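Local atomic coordinates of type II secretion system protein L (Pseudomonas aeruginosa, PDB entry 6GHU), a protein that forms part of the inner-membrane platform of the type II secretion system, linking the cytoplasmic energy-providing ATPase to the rest of the machinery. Residues G31-L45 and A64-G78. Residues are numbered along the deposited sequence; the frame is centred on the assembly and turned at random.
Sequences GDVALQVRAPGFDVL and ASRDGSTVSARLVIG
Val71 sets CG1 anti to its carbonyl carbon (chi1 -55°), and this methyl lies over one face of the Phe42 ring. The CH-pi contact measures 3.7 Å from Val71 CG1 to the ring centroid. Ala64 CB meets the rim of the same ring near its plane. The other methyl of Val71, CG2, is pressed tightly against Leu45 CD1 at 3.5 Å. Leu45 CD1 also touches the CB atoms of Ala64 and Ala73. The Arg66 chain bends at chi3 (-65°) and turns its guanidinium back to the loop before helix 42-54. There Arg66 NH2 donates to a lone pair of Pro40 O at 2.7 Å, and Arg66 NH1 adds a weak bond to the same oxygen. Strands 32-39 and 70-77 are the central antiparallel pair of the four-stranded sheet of this ferredoxin-like fold. Eight backbone hydrogen bonds join them, from Val33 and Ile77 to Ala39 and Val71. On the face covered by helices 3-14 and 42-54, Leu35 CD1 meets Ile77 CD1 at 3.7 Å. The other face is more polar. Arg74 runs out extended and lays its guanidinium over Ala34 CB, 3.2 Å from Arg74 NH2. One water accepts from both Arg74 NE and Gln36 NE2, each at 2.7 Å. A second water connects Arg38 NE with Thr70 OG1. At the far end, Val76 CG1 packs against Asp32 CG, while Asp32 OD2 forms a salt bridge with Arg30.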
ATOM      1  N   GLY A  31       5.753  10.023   6.359  1.00 38.83           N
ATOM      2  CA  GLY A  31       6.144   9.042   7.352  1.00 40.79           C
ATOM      3  C   GLY A  31       5.044   8.142   7.873  1.00 42.20           C
ATOM      4  O   GLY A  31       5.230   7.506   8.917  1.00 41.32           O
ATOM      5  N   ASP A  32       3.906   8.060   7.191  1.00 32.60           N
ATOM      6  CA  ASP A  32       2.847   7.148   7.594  1.00 34.08           C
ATOM      7  C   ASP A  32       2.030   6.779   6.365  1.00 28.39           C
ATOM      8  O   ASP A  32       2.286   7.257   5.258  1.00 33.14           O
ATOM      9  CB  ASP A  32       1.966   7.762   8.689  1.00 34.43           C
ATOM     10  CG  ASP A  32       1.423   9.125   8.310  1.00 32.93           C
ATOM     11  OD1 ASP A  32       1.573  10.073   9.110  1.00 41.80           O
ATOM     12  OD2 ASP A  32       0.853   9.253   7.206  1.00 38.13           O
ATOM     13  N   VAL A  33       1.032   5.924   6.571  1.00 29.73           N
ATOM     14  CA  VAL A  33       0.187   5.415   5.497  1.00 28.22           C
ATOM     15  C   VAL A  33      -1.235   5.894   5.759  1.00 25.00           C
ATOM     16  O   VAL A  33      -1.791   5.635   6.834  1.00 25.83           O
ATOM     17  CB  VAL A  33       0.249   3.880   5.410  1.00 28.82           C
ATOM     18  CG1 VAL A  33      -0.601   3.369   4.249  1.00 27.77           C
ATOM     19  CG2 VAL A  33       1.695   3.410   5.265  1.00 37.26           C
ATOM     20  N   ALA A  34      -1.824   6.580   4.779  1.00 24.94           N
ATOM     21  CA  ALA A  34      -3.186   7.092   4.883  1.00 26.63           C
ATOM     22  C   ALA A  34      -4.116   6.303   3.970  1.00 24.11           C
ATOM     23  O   ALA A  34      -3.780   6.023   2.815  1.00 26.12           O
ATOM     24  CB  ALA A  34      -3.258   8.576   4.521  1.00 26.59           C
ATOM     25  N   LEU A  35      -5.294   5.968   4.493  1.00 20.18           N
ATOM     26  CA  LEU A  35      -6.267   5.127   3.810  1.00 24.54           C
ATOM     27  C   LEU A  35      -7.642   5.773   3.882  1.00 23.04           C
ATOM     28  O   LEU A  35      -8.108   6.125   4.971  1.00 23.52           O
ATOM     29  CB  LEU A  35      -6.340   3.725   4.435  1.00 37.12           C
ATOM     30  CG  LEU A  35      -5.141   2.784   4.328  1.00 40.98           C
ATOM     31  CD1 LEU A  35      -4.111   3.086   5.400  1.00 31.11           C
ATOM     32  CD2 LEU A  35      -5.605   1.334   4.420  1.00 43.12           C
ATOM     33  N   GLN A  36      -8.286   5.920   2.727  1.00 20.68           N
ATOM     34  CA  GLN A  36      -9.697   6.284   2.655  1.00 22.19           C
ATOM     35  C   GLN A  36     -10.512   5.001   2.555  1.00 20.61           C
ATOM     36  O   GLN A  36     -10.395   4.267   1.567  1.00 20.13           O
ATOM     37  CB  GLN A  36      -9.971   7.182   1.451  1.00 30.11           C
ATOM     38  CG  GLN A  36      -9.274   8.527   1.494  1.00 26.46           C
ATOM     39  CD  GLN A  36      -9.933   9.491   2.442  1.00 35.11           C
ATOM     40  OE1 GLN A  36     -11.010   9.219   2.982  1.00 36.87           O
ATOM     41  NE2 GLN A  36      -9.297  10.639   2.648  1.00 35.93           N
ATOM     42  N   VAL A  37     -11.332   4.731   3.569  1.00 20.45           N
ATOM     43  CA  VAL A  37     -12.075   3.481   3.644  1.00 21.20           C
ATOM     44  C   VAL A  37     -13.566   3.776   3.702  1.00 21.75           C
ATOM     45  O   VAL A  37     -14.005   4.858   4.099  1.00 21.96           O
ATOM     46  CB  VAL A  37     -11.651   2.620   4.856  1.00 23.65           C
ATOM     47  CG1 VAL A  37     -10.178   2.256   4.770  1.00 23.73           C
ATOM     48  CG2 VAL A  37     -11.946   3.340   6.171  1.00 26.45           C
ATOM     49  N   ARG A  38     -14.348   2.784   3.290  1.00 27.90           N
ATOM     50  CA  ARG A  38     -15.786   2.783   3.492  1.00 25.55           C
ATOM     51  C   ARG A  38     -16.185   1.456   4.121  1.00 23.46           C
ATOM     52  O   ARG A  38     -15.526   0.433   3.920  1.00 23.06           O
ATOM     53  CB  ARG A  38     -16.550   3.004   2.173  1.00 26.92           C
ATOM     54  CG  ARG A  38     -16.459   4.427   1.653  1.00 40.50           C
ATOM     55  CD  ARG A  38     -17.516   4.709   0.595  1.00 49.91           C
ATOM     56  NE  ARG A  38     -17.808   6.139   0.480  1.00 65.07           N
ATOM     57  CZ  ARG A  38     -17.174   6.986  -0.331  1.00 72.78           C
ATOM     58  NH1 ARG A  38     -16.192   6.565  -1.120  1.00 54.23           N
ATOM     59  NH2 ARG A  38     -17.524   8.267  -0.351  1.00 68.68           N
ATOM     60  N   ALA A  39     -17.264   1.486   4.897  1.00 21.54           N
ATOM     61  CA  ALA A  39     -17.777   0.294   5.552  1.00 17.54           C
ATOM     62  C   ALA A  39     -19.274   0.473   5.747  1.00 20.25           C
ATOM     63  O   ALA A  39     -19.783   1.597   5.667  1.00 22.38           O
ATOM     64  CB  ALA A  39     -17.075   0.049   6.896  1.00 19.84           C
ATOM     65  N   PRO A  40     -20.012  -0.612   5.991  1.00 22.37           N
ATOM     66  CA  PRO A  40     -21.460  -0.454   6.188  1.00 20.68           C
ATOM     67  C   PRO A  40     -21.819   0.425   7.375  1.00 21.23           C
ATOM     68  O   PRO A  40     -22.880   1.056   7.361  1.00 18.06           O
ATOM     69  CB  PRO A  40     -21.958  -1.897   6.375  1.00 20.80           C
ATOM     70  CG  PRO A  40     -20.742  -2.727   6.608  1.00 28.00           C
ATOM     71  CD  PRO A  40     -19.613  -2.028   5.928  1.00 23.03           C
ATOM     72  N   GLY A  41     -20.975   0.490   8.401  1.00 20.71           N
ATOM     73  CA  GLY A  41     -21.330   1.239   9.592  1.00 21.66           C
ATOM     74  C   GLY A  41     -20.116   1.535  10.440  1.00 23.57           C
ATOM     75  O   GLY A  41     -19.030   0.989  10.234  1.00 25.17           O
ATOM     76  N   PHE A  42     -20.325   2.412  11.424  1.00 21.95           N
ATOM     77  CA  PHE A  42     -19.224   2.870  12.261  1.00 21.12           C
ATOM     78  C   PHE A  42     -18.629   1.731  13.080  1.00 22.06           C
ATOM     79  O   PHE A  42     -17.421   1.725  13.344  1.00 21.86           O
ATOM     80  CB  PHE A  42     -19.703   4.002  13.180  1.00 19.94           C
ATOM     81  CG  PHE A  42     -20.339   5.153  12.448  1.00 24.15           C
ATOM     82  CD1 PHE A  42     -21.706   5.374  12.534  1.00 26.13           C
ATOM     83  CD2 PHE A  42     -19.580   6.002  11.665  1.00 26.28           C
ATOM     84  CE1 PHE A  42     -22.298   6.427  11.860  1.00 21.23           C
ATOM     85  CE2 PHE A  42     -20.169   7.061  10.982  1.00 23.01           C
ATOM     86  CZ  PHE A  42     -21.524   7.272  11.082  1.00 26.87           C
ATOM     87  N   ASP A  43     -19.453   0.760  13.488  1.00 17.10           N
ATOM     88  CA  ASP A  43     -18.948  -0.355  14.286  1.00 21.30           C
ATOM     89  C   ASP A  43     -17.893  -1.148  13.528  1.00 20.05           C
ATOM     90  O   ASP A  43     -16.981  -1.718  14.140  1.00 17.13           O
ATOM     91  CB  ASP A  43     -20.099  -1.274  14.694  1.00 20.87           C
ATOM     92  CG  ASP A  43     -20.799  -1.901  13.498  1.00 23.13           C
ATOM     93  OD1 ASP A  43     -21.228  -1.155  12.592  1.00 21.20           O
ATOM     94  OD2 ASP A  43     -20.914  -3.143  13.459  1.00 25.37           O
ATOM     95  N   VAL A  44     -18.010  -1.207  12.203  1.00 18.54           N
ATOM     96  CA  VAL A  44     -17.030  -1.920  11.395  1.00 22.84           C
ATOM     97  C   VAL A  44     -15.718  -1.145  11.343  1.00 22.95           C
ATOM     98  O   VAL A  44     -14.633  -1.736  11.372  1.00 23.76           O
ATOM     99  CB  VAL A  44     -17.600  -2.179   9.987  1.00 20.74           C
ATOM    100  CG1 VAL A  44     -16.580  -2.907   9.111  1.00 27.15           C
ATOM    101  CG2 VAL A  44     -18.893  -2.979  10.081  1.00 26.03           C
ATOM    102  N   LEU A  45     -15.791   0.187  11.263  1.00 22.86           N
ATOM    103  CA  LEU A  45     -14.574   0.988  11.269  1.00 24.04           C
ATOM    104  C   LEU A  45     -13.875   0.904  12.617  1.00 24.35           C
ATOM    105  O   LEU A  45     -12.642   0.842  12.683  1.00 18.73           O
ATOM    106  CB  LEU A  45     -14.890   2.445  10.929  1.00 24.04           C
ATOM    107  CG  LEU A  45     -15.415   2.756   9.530  1.00 25.15           C
ATOM    108  CD1 LEU A  45     -15.771   4.230   9.431  1.00 27.85           C
ATOM    109  CD2 LEU A  45     -14.395   2.385   8.479  1.00 20.90           C
ATOM    110  N   ALA A  64     -15.712   9.979  10.933  1.00 21.84           N
ATOM    111  CA  ALA A  64     -16.494   9.210   9.979  1.00 21.88           C
ATOM    112  C   ALA A  64     -17.879   9.822   9.807  1.00 24.34           C
ATOM    113  O   ALA A  64     -18.436  10.418  10.733  1.00 21.29           O
ATOM    114  CB  ALA A  64     -16.625   7.752  10.431  1.00 23.58           C
ATOM    115  N   SER A  65     -18.436   9.658   8.610  1.00 17.78           N
ATOM    116  CA  SER A  65     -19.762  10.154   8.292  1.00 31.97           C
ATOM    117  C   SER A  65     -20.458   9.163   7.374  1.00 22.08           C
ATOM    118  O   SER A  65     -19.813   8.458   6.594  1.00 26.81           O
ATOM    119  CB  SER A  65     -19.690  11.531   7.624  1.00 33.64           C
ATOM    120  OG  SER A  65     -20.913  11.836   6.983  1.00 50.75           O
ATOM    121  N   ARG A  66     -21.783   9.123   7.461  1.00 23.57           N
ATOM    122  CA  ARG A  66     -22.587   8.244   6.623  1.00 28.65           C
ATOM    123  C   ARG A  66     -23.101   8.985   5.397  1.00 29.25           C
ATOM    124  O   ARG A  66     -23.497  10.151   5.483  1.00 39.29           O
ATOM    125  CB  ARG A  66     -23.775   7.670   7.394  1.00 34.91           C
ATOM    126  CG  ARG A  66     -24.694   6.852   6.507  1.00 30.49           C
ATOM    127  CD  ARG A  66     -25.721   6.094   7.296  1.00 26.99           C
ATOM    128  NE  ARG A  66     -25.140   5.078   8.165  1.00 21.18           N
ATOM    129  CZ  ARG A  66     -24.676   3.908   7.747  1.00 18.91           C
ATOM    130  NH1 ARG A  66     -24.677   3.603   6.452  1.00 21.48           N
ATOM    131  NH2 ARG A  66     -24.199   3.044   8.630  1.00 23.27           N
ATOM    132  N   ASP A  67     -23.096   8.291   4.259  1.00 27.15           N
ATOM    133  CA  ASP A  67     -23.754   8.749   3.039  1.00 34.29           C
ATOM    134  C   ASP A  67     -24.395   7.530   2.392  1.00 32.06           C
ATOM    135  O   ASP A  67     -23.692   6.655   1.878  1.00 31.03           O
ATOM    136  CB  ASP A  67     -22.771   9.424   2.081  1.00 39.16           C
ATOM    137  CG  ASP A  67     -22.509  10.876   2.436  1.00 61.51           C
ATOM    138  OD1 ASP A  67     -23.476  11.673   2.458  1.00 40.61           O
ATOM    139  OD2 ASP A  67     -21.336  11.222   2.699  1.00 64.52           O
ATOM    140  N   GLY A  68     -25.718   7.459   2.440  1.00 32.69           N
ATOM    141  CA  GLY A  68     -26.403   6.303   1.882  1.00 34.33           C
ATOM    142  C   GLY A  68     -26.125   5.055   2.698  1.00 26.31           C
ATOM    143  O   GLY A  68     -26.278   5.036   3.925  1.00 29.23           O
ATOM    144  N   SER A  69     -25.693   3.999   2.013  1.00 32.27           N
ATOM    145  CA  SER A  69     -25.518   2.691   2.626  1.00 28.07           C
ATOM    146  C   SER A  69     -24.196   2.524   3.365  1.00 26.05           C
ATOM    147  O   SER A  69     -24.030   1.517   4.061  1.00 26.07           O
ATOM    148  CB  SER A  69     -25.625   1.606   1.556  1.00 35.77           C
ATOM    149  OG  SER A  69     -26.892   1.651   0.923  1.00 52.52           O
ATOM    150  N   THR A  70     -23.257   3.461   3.239  1.00 21.83           N
ATOM    151  CA  THR A  70     -21.924   3.288   3.804  1.00 24.44           C
ATOM    152  C   THR A  70     -21.520   4.506   4.627  1.00 27.52           C
ATOM    153  O   THR A  70     -22.079   5.595   4.488  1.00 27.08           O
ATOM    154  CB  THR A  70     -20.870   3.039   2.705  1.00 27.91           C
ATOM    155  OG1 THR A  70     -20.876   4.120   1.765  1.00 28.08           O
ATOM    156  CG2 THR A  70     -21.153   1.744   1.968  1.00 32.90           C
ATOM    157  N   VAL A  71     -20.556   4.282   5.517  1.00 19.52           N
ATOM    158  CA  VAL A  71     -19.824   5.347   6.190  1.00 21.55           C
ATOM    159  C   VAL A  71     -18.413   5.381   5.608  1.00 23.81           C
ATOM    160  O   VAL A  71     -17.922   4.402   5.040  1.00 21.97           O
ATOM    161  CB  VAL A  71     -19.791   5.156   7.723  1.00 19.92           C
ATOM    162  CG1 VAL A  71     -21.210   5.023   8.273  1.00 22.94           C
ATOM    163  CG2 VAL A  71     -18.982   3.927   8.106  1.00 20.14           C
ATOM    164  N   SER A  72     -17.755   6.531   5.750  1.00 20.40           N
ATOM    165  CA  SER A  72     -16.420   6.728   5.205  1.00 26.34           C
ATOM    166  C   SER A  72     -15.570   7.461   6.226  1.00 24.73           C
ATOM    167  O   SER A  72     -16.074   8.260   7.019  1.00 22.06           O
ATOM    168  CB  SER A  72     -16.442   7.520   3.895  1.00 27.84           C
ATOM    169  OG  SER A  72     -16.894   8.839   4.116  1.00 32.81           O
ATOM    170  N   ALA A  73     -14.274   7.170   6.199  1.00 18.70           N
ATOM    171  CA  ALA A  73     -13.330   7.765   7.132  1.00 21.28           C
ATOM    172  C   ALA A  73     -11.932   7.626   6.551  1.00 21.06           C
ATOM    173  O   ALA A  73     -11.709   6.910   5.572  1.00 22.15           O
ATOM    174  CB  ALA A  73     -13.412   7.102   8.507  1.00 24.33           C
ATOM    175  N   ARG A  74     -10.994   8.329   7.170  1.00 22.12           N
ATOM    176  CA  ARG A  74      -9.584   8.253   6.821  1.00 22.93           C
ATOM    177  C   ARG A  74      -8.840   7.527   7.931  1.00 21.56           C
ATOM    178  O   ARG A  74      -8.976   7.880   9.107  1.00 25.14           O
ATOM    179  CB  ARG A  74      -9.010   9.655   6.606  1.00 32.51           C
ATOM    180  CG  ARG A  74      -7.591   9.694   6.075  1.00 25.12           C
ATOM    181  CD  ARG A  74      -7.264  11.099   5.577  1.00 27.74           C
ATOM    182  NE  ARG A  74      -5.882  11.234   5.131  1.00 23.22           N
ATOM    183  CZ  ARG A  74      -4.865  11.543   5.926  1.00 25.02           C
ATOM    184  NH1 ARG A  74      -5.060  11.737   7.224  1.00 21.39           N
ATOM    185  NH2 ARG A  74      -3.648  11.659   5.418  1.00 33.03           N
ATOM    186  N   LEU A  75      -8.085   6.498   7.559  1.00 22.13           N
ATOM    187  CA  LEU A  75      -7.232   5.758   8.482  1.00 25.72           C
ATOM    188  C   LEU A  75      -5.782   6.155   8.252  1.00 24.06           C
ATOM    189  O   LEU A  75      -5.330   6.218   7.105  1.00 22.35           O
ATOM    190  CB  LEU A  75      -7.374   4.247   8.283  1.00 30.20           C
ATOM    191  CG  LEU A  75      -8.369   3.436   9.105  1.00 39.19           C
ATOM    192  CD1 LEU A  75      -8.305   1.985   8.658  1.00 34.20           C
ATOM    193  CD2 LEU A  75      -8.071   3.540  10.579  1.00 30.42           C
ATOM    194  N   VAL A  76      -5.060   6.421   9.335  1.00 26.08           N
ATOM    195  CA  VAL A  76      -3.625   6.687   9.289  1.00 19.10           C
ATOM    196  C   VAL A  76      -2.928   5.570  10.055  1.00 25.48           C
ATOM    197  O   VAL A  76      -3.231   5.339  11.233  1.00 23.62           O
ATOM    198  CB  VAL A  76      -3.276   8.061   9.881  1.00 25.31           C
ATOM    199  CG1 VAL A  76      -1.762   8.265   9.930  1.00 32.57           C
ATOM    200  CG2 VAL A  76      -3.933   9.172   9.075  1.00 29.56           C
ATOM    201  N   ILE A  77      -2.003   4.878   9.391  1.00 23.06           N
ATOM    202  CA  ILE A  77      -1.264   3.769   9.983  1.00 27.47           C
ATOM    203  C   ILE A  77       0.222   4.100   9.946  1.00 34.64           C
ATOM    204  O   ILE A  77       0.741   4.531   8.910  1.00 25.24           O
ATOM    205  CB  ILE A  77      -1.536   2.444   9.250  1.00 29.38           C
ATOM    206  CG1 ILE A  77      -3.040   2.171   9.204  1.00 32.57           C
ATOM    207  CG2 ILE A  77      -0.794   1.307   9.945  1.00 31.15           C
ATOM    208  CD1 ILE A  77      -3.425   0.950   8.397  1.00 41.51           C
ATOM    209  N   GLY A  78       0.902   3.880  11.069  1.00 30.40           N
ATOM    210  CA  GLY A  78       2.325   4.147  11.175  1.00 39.04           C
ATOM    211  C   GLY A  78       2.596   5.474  11.849  1.00 40.17           C
ATOM    212  O   GLY A  78       1.659   6.187  12.210  1.00 40.99           O
TER
HETATM  213  O   HOH W   1      -6.616  11.027   2.523  1.00 30.16           O
HETATM  214  O   HOH W   2     -19.770   6.814   2.235  1.00 37.66           O